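Local coordinates for protein-glutamine gamma-glutamyltransferase 2 (Pagrus major, PDB 1G0D) that probably catalyses calcium-dependent joining of peptide-bound glutamine to lysine side chains or other primary amines, giving cross-linked or aminated proteins, at residues 80-85 with 98-103. Sequence-based numbering, arbitrary orientation.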
loop_
_atom_site.group_PDB
_atom_site.type_symbol
_atom_site.label_atom_id
_atom_site.label_comp_id
_atom_site.label_asym_id
_atom_site.label_seq_id
_atom_site.Cartn_x
_atom_site.Cartn_y
_atom_site.Cartn_z
ATOM N N ASP A 80 25.179 -11.617 19.293
ATOM C CA ASP A 80 25.041 -11.081 17.971
ATOM C C ASP A 80 26.059 -11.816 17.080
ATOM O O ASP A 80 26.361 -11.400 15.958
ATOM C CB ASP A 80 25.230 -9.561 17.995
ATOM C CG ASP A 80 26.693 -9.147 17.982
ATOM O OD1 ASP A 80 27.483 -9.666 18.808
ATOM O OD2 ASP A 80 27.038 -8.285 17.137
ATOM N N LYS A 81 26.561 -12.936 17.590
ATOM C CA LYS A 81 27.521 -13.743 16.859
ATOM C C LYS A 81 26.872 -14.996 16.313
ATOM O O LYS A 81 26.090 -15.631 17.004
ATOM C CB LYS A 81 28.659 -14.172 17.775
ATOM C CG LYS A 81 29.861 -13.227 17.833
ATOM C CD LYS A 81 30.236 -12.635 16.470
ATOM C CE LYS A 81 30.582 -11.116 16.522
ATOM N NZ LYS A 81 29.435 -10.193 16.197
ATOM N N TRP A 82 27.200 -15.358 15.078
ATOM C CA TRP A 82 26.681 -16.587 14.463
ATOM C C TRP A 82 27.448 -17.754 15.120
ATOM O O TRP A 82 28.621 -17.618 15.441
ATOM C CB TRP A 82 27.004 -16.617 12.963
ATOM C CG TRP A 82 26.000 -16.057 12.002
ATOM C CD1 TRP A 82 25.931 -14.761 11.551
ATOM C CD2 TRP A 82 25.016 -16.786 11.257
ATOM N NE1 TRP A 82 24.971 -14.643 10.570
ATOM C CE2 TRP A 82 24.394 -15.865 10.365
ATOM C CE3 TRP A 82 24.595 -18.128 11.250
ATOM C CZ2 TRP A 82 23.385 -16.241 9.484
ATOM C CZ3 TRP A 82 23.587 -18.502 10.369
ATOM C CH2 TRP A 82 22.992 -17.552 9.492
ATOM N N TRP A 83 26.809 -18.901 15.328
ATOM C CA TRP A 83 27.528 -20.049 15.898
ATOM C C TRP A 83 26.747 -21.323 15.657
ATOM O O TRP A 83 25.548 -21.279 15.367
ATOM C CB TRP A 83 27.790 -19.873 17.397
ATOM C CG TRP A 83 26.568 -19.850 18.243
ATOM C CD1 TRP A 83 25.800 -18.755 18.560
ATOM C CD2 TRP A 83 25.989 -20.960 18.932
ATOM N NE1 TRP A 83 24.783 -19.123 19.413
ATOM C CE2 TRP A 83 24.873 -20.474 19.660
ATOM C CE3 TRP A 83 26.305 -22.325 19.015
ATOM C CZ2 TRP A 83 24.074 -21.296 20.456
ATOM C CZ3 TRP A 83 25.511 -23.139 19.817
ATOM C CH2 TRP A 83 24.402 -22.615 20.530
ATOM N N PHE A 84 27.424 -22.465 15.753
ATOM C CA PHE A 84 26.758 -23.732 15.511
ATOM C C PHE A 84 27.042 -24.797 16.532
ATOM O O PHE A 84 28.008 -24.755 17.261
ATOM C CB PHE A 84 27.108 -24.260 14.101
ATOM C CG PHE A 84 28.487 -24.894 13.980
ATOM C CD1 PHE A 84 28.624 -26.276 13.918
ATOM C CD2 PHE A 84 29.636 -24.101 13.871
ATOM C CE1 PHE A 84 29.870 -26.858 13.752
ATOM C CE2 PHE A 84 30.889 -24.673 13.703
ATOM C CZ PHE A 84 31.003 -26.059 13.642
ATOM N N ASN A 85 26.169 -25.770 16.588
ATOM C CA ASN A 85 26.371 -26.857 17.509
ATOM C C ASN A 85 26.382 -28.068 16.596
ATOM O O ASN A 85 25.585 -28.182 15.678
ATOM C CB ASN A 85 25.221 -26.881 18.510
ATOM C CG ASN A 85 24.913 -28.258 19.015
ATOM O OD1 ASN A 85 24.080 -28.983 18.438
ATOM N ND2 ASN A 85 25.574 -28.639 20.112
ATOM N N HIS A 98 23.023 -21.347 14.511
ATOM C CA HIS A 98 22.378 -20.322 15.341
ATOM C C HIS A 98 22.772 -18.941 14.775
ATOM O O HIS A 98 23.939 -18.613 14.675
ATOM C CB HIS A 98 22.853 -20.435 16.795
ATOM C CG HIS A 98 22.262 -21.587 17.543
ATOM N ND1 HIS A 98 21.065 -21.496 18.223
ATOM C CD2 HIS A 98 22.698 -22.858 17.707
ATOM C CE1 HIS A 98 20.793 -22.665 18.774
ATOM N NE2 HIS A 98 21.767 -23.508 18.476
ATOM N N SER A 99 21.802 -18.134 14.401
ATOM C CA SER A 99 22.122 -16.850 13.818
ATOM C C SER A 99 21.722 -15.763 14.773
ATOM O O SER A 99 20.768 -15.937 15.514
ATOM C CB SER A 99 21.337 -16.659 12.512
ATOM O OG SER A 99 19.960 -16.360 12.751
ATOM N N PRO A 100 22.446 -14.624 14.772
ATOM C CA PRO A 100 22.060 -13.539 15.687
ATOM C C PRO A 100 20.737 -12.927 15.218
ATOM O O PRO A 100 20.331 -13.113 14.070
ATOM C CB PRO A 100 23.209 -12.540 15.581
ATOM C CG PRO A 100 23.844 -12.817 14.230
ATOM C CD PRO A 100 23.629 -14.285 13.959
ATOM N N ALA A 101 20.061 -12.225 16.113
ATOM C CA ALA A 101 18.809 -11.568 15.769
ATOM C C ALA A 101 19.084 -10.266 14.968
ATOM O O ALA A 101 18.135 -9.592 14.552
ATOM C CB ALA A 101 17.997 -11.265 17.037
ATOM N N ASN A 102 20.361 -9.902 14.778
ATOM C CA ASN A 102 20.699 -8.731 13.983
ATOM C C ASN A 102 21.344 -9.203 12.686
ATOM O O ASN A 102 22.005 -8.440 11.989
ATOM C CB ASN A 102 21.640 -7.768 14.721
ATOM C CG ASN A 102 22.926 -8.420 15.157
ATOM O OD1 ASN A 102 23.094 -9.628 15.024
ATOM N ND2 ASN A 102 23.850 -7.621 15.693
ATOM N N ALA A 103 21.127 -10.468 12.348
ATOM C CA ALA A 103 21.691 -11.019 11.131
ATOM C C ALA A 103 21.276 -10.236 9.852
ATOM O O ALA A 103 20.161 -9.701 9.754
ATOM C CB ALA A 103 21.278 -12.450 11.024
#
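W83 and H98 form an antiparallel hydrogen-bonded pair, W83 N donating to H98 O at 3.0 Å and H98 N returning a bond to W83 O at 2.7 Å. Their side chains leave the same face of the sheet and run alongside each other. With W83 CG set between the backbone N and carbonyl carbon (chi1 65°), the indole lies flat over H98: its six-membered ring makes an offset stack with the imidazole, centroids 3.9 Å apart and planes 8° from parallel, while H98 CB sits under the five-membered ring in a CH-pi contact. Cut back to an alanine, W83 would no longer cover the imidazole, and H98 would probably be freer to turn. This pair sits at the open end of the hairpin of strands 83-88 and 92-98, at the edge of a sheet in the N-terminal beta-sandwich domain of transglutaminases. W82, just before the strand, points the opposite way, into the core, against F130 and M132. One face of its indole takes two CH-pi contacts, S99 CB over the six-membered ring and P100 CD over the five-membered ring, each 3.5 Å from the centroid of its own ring. Farther out, P100 CB lies against the poorly ordered D80 backbone, where P100 begins a type I turn to A103.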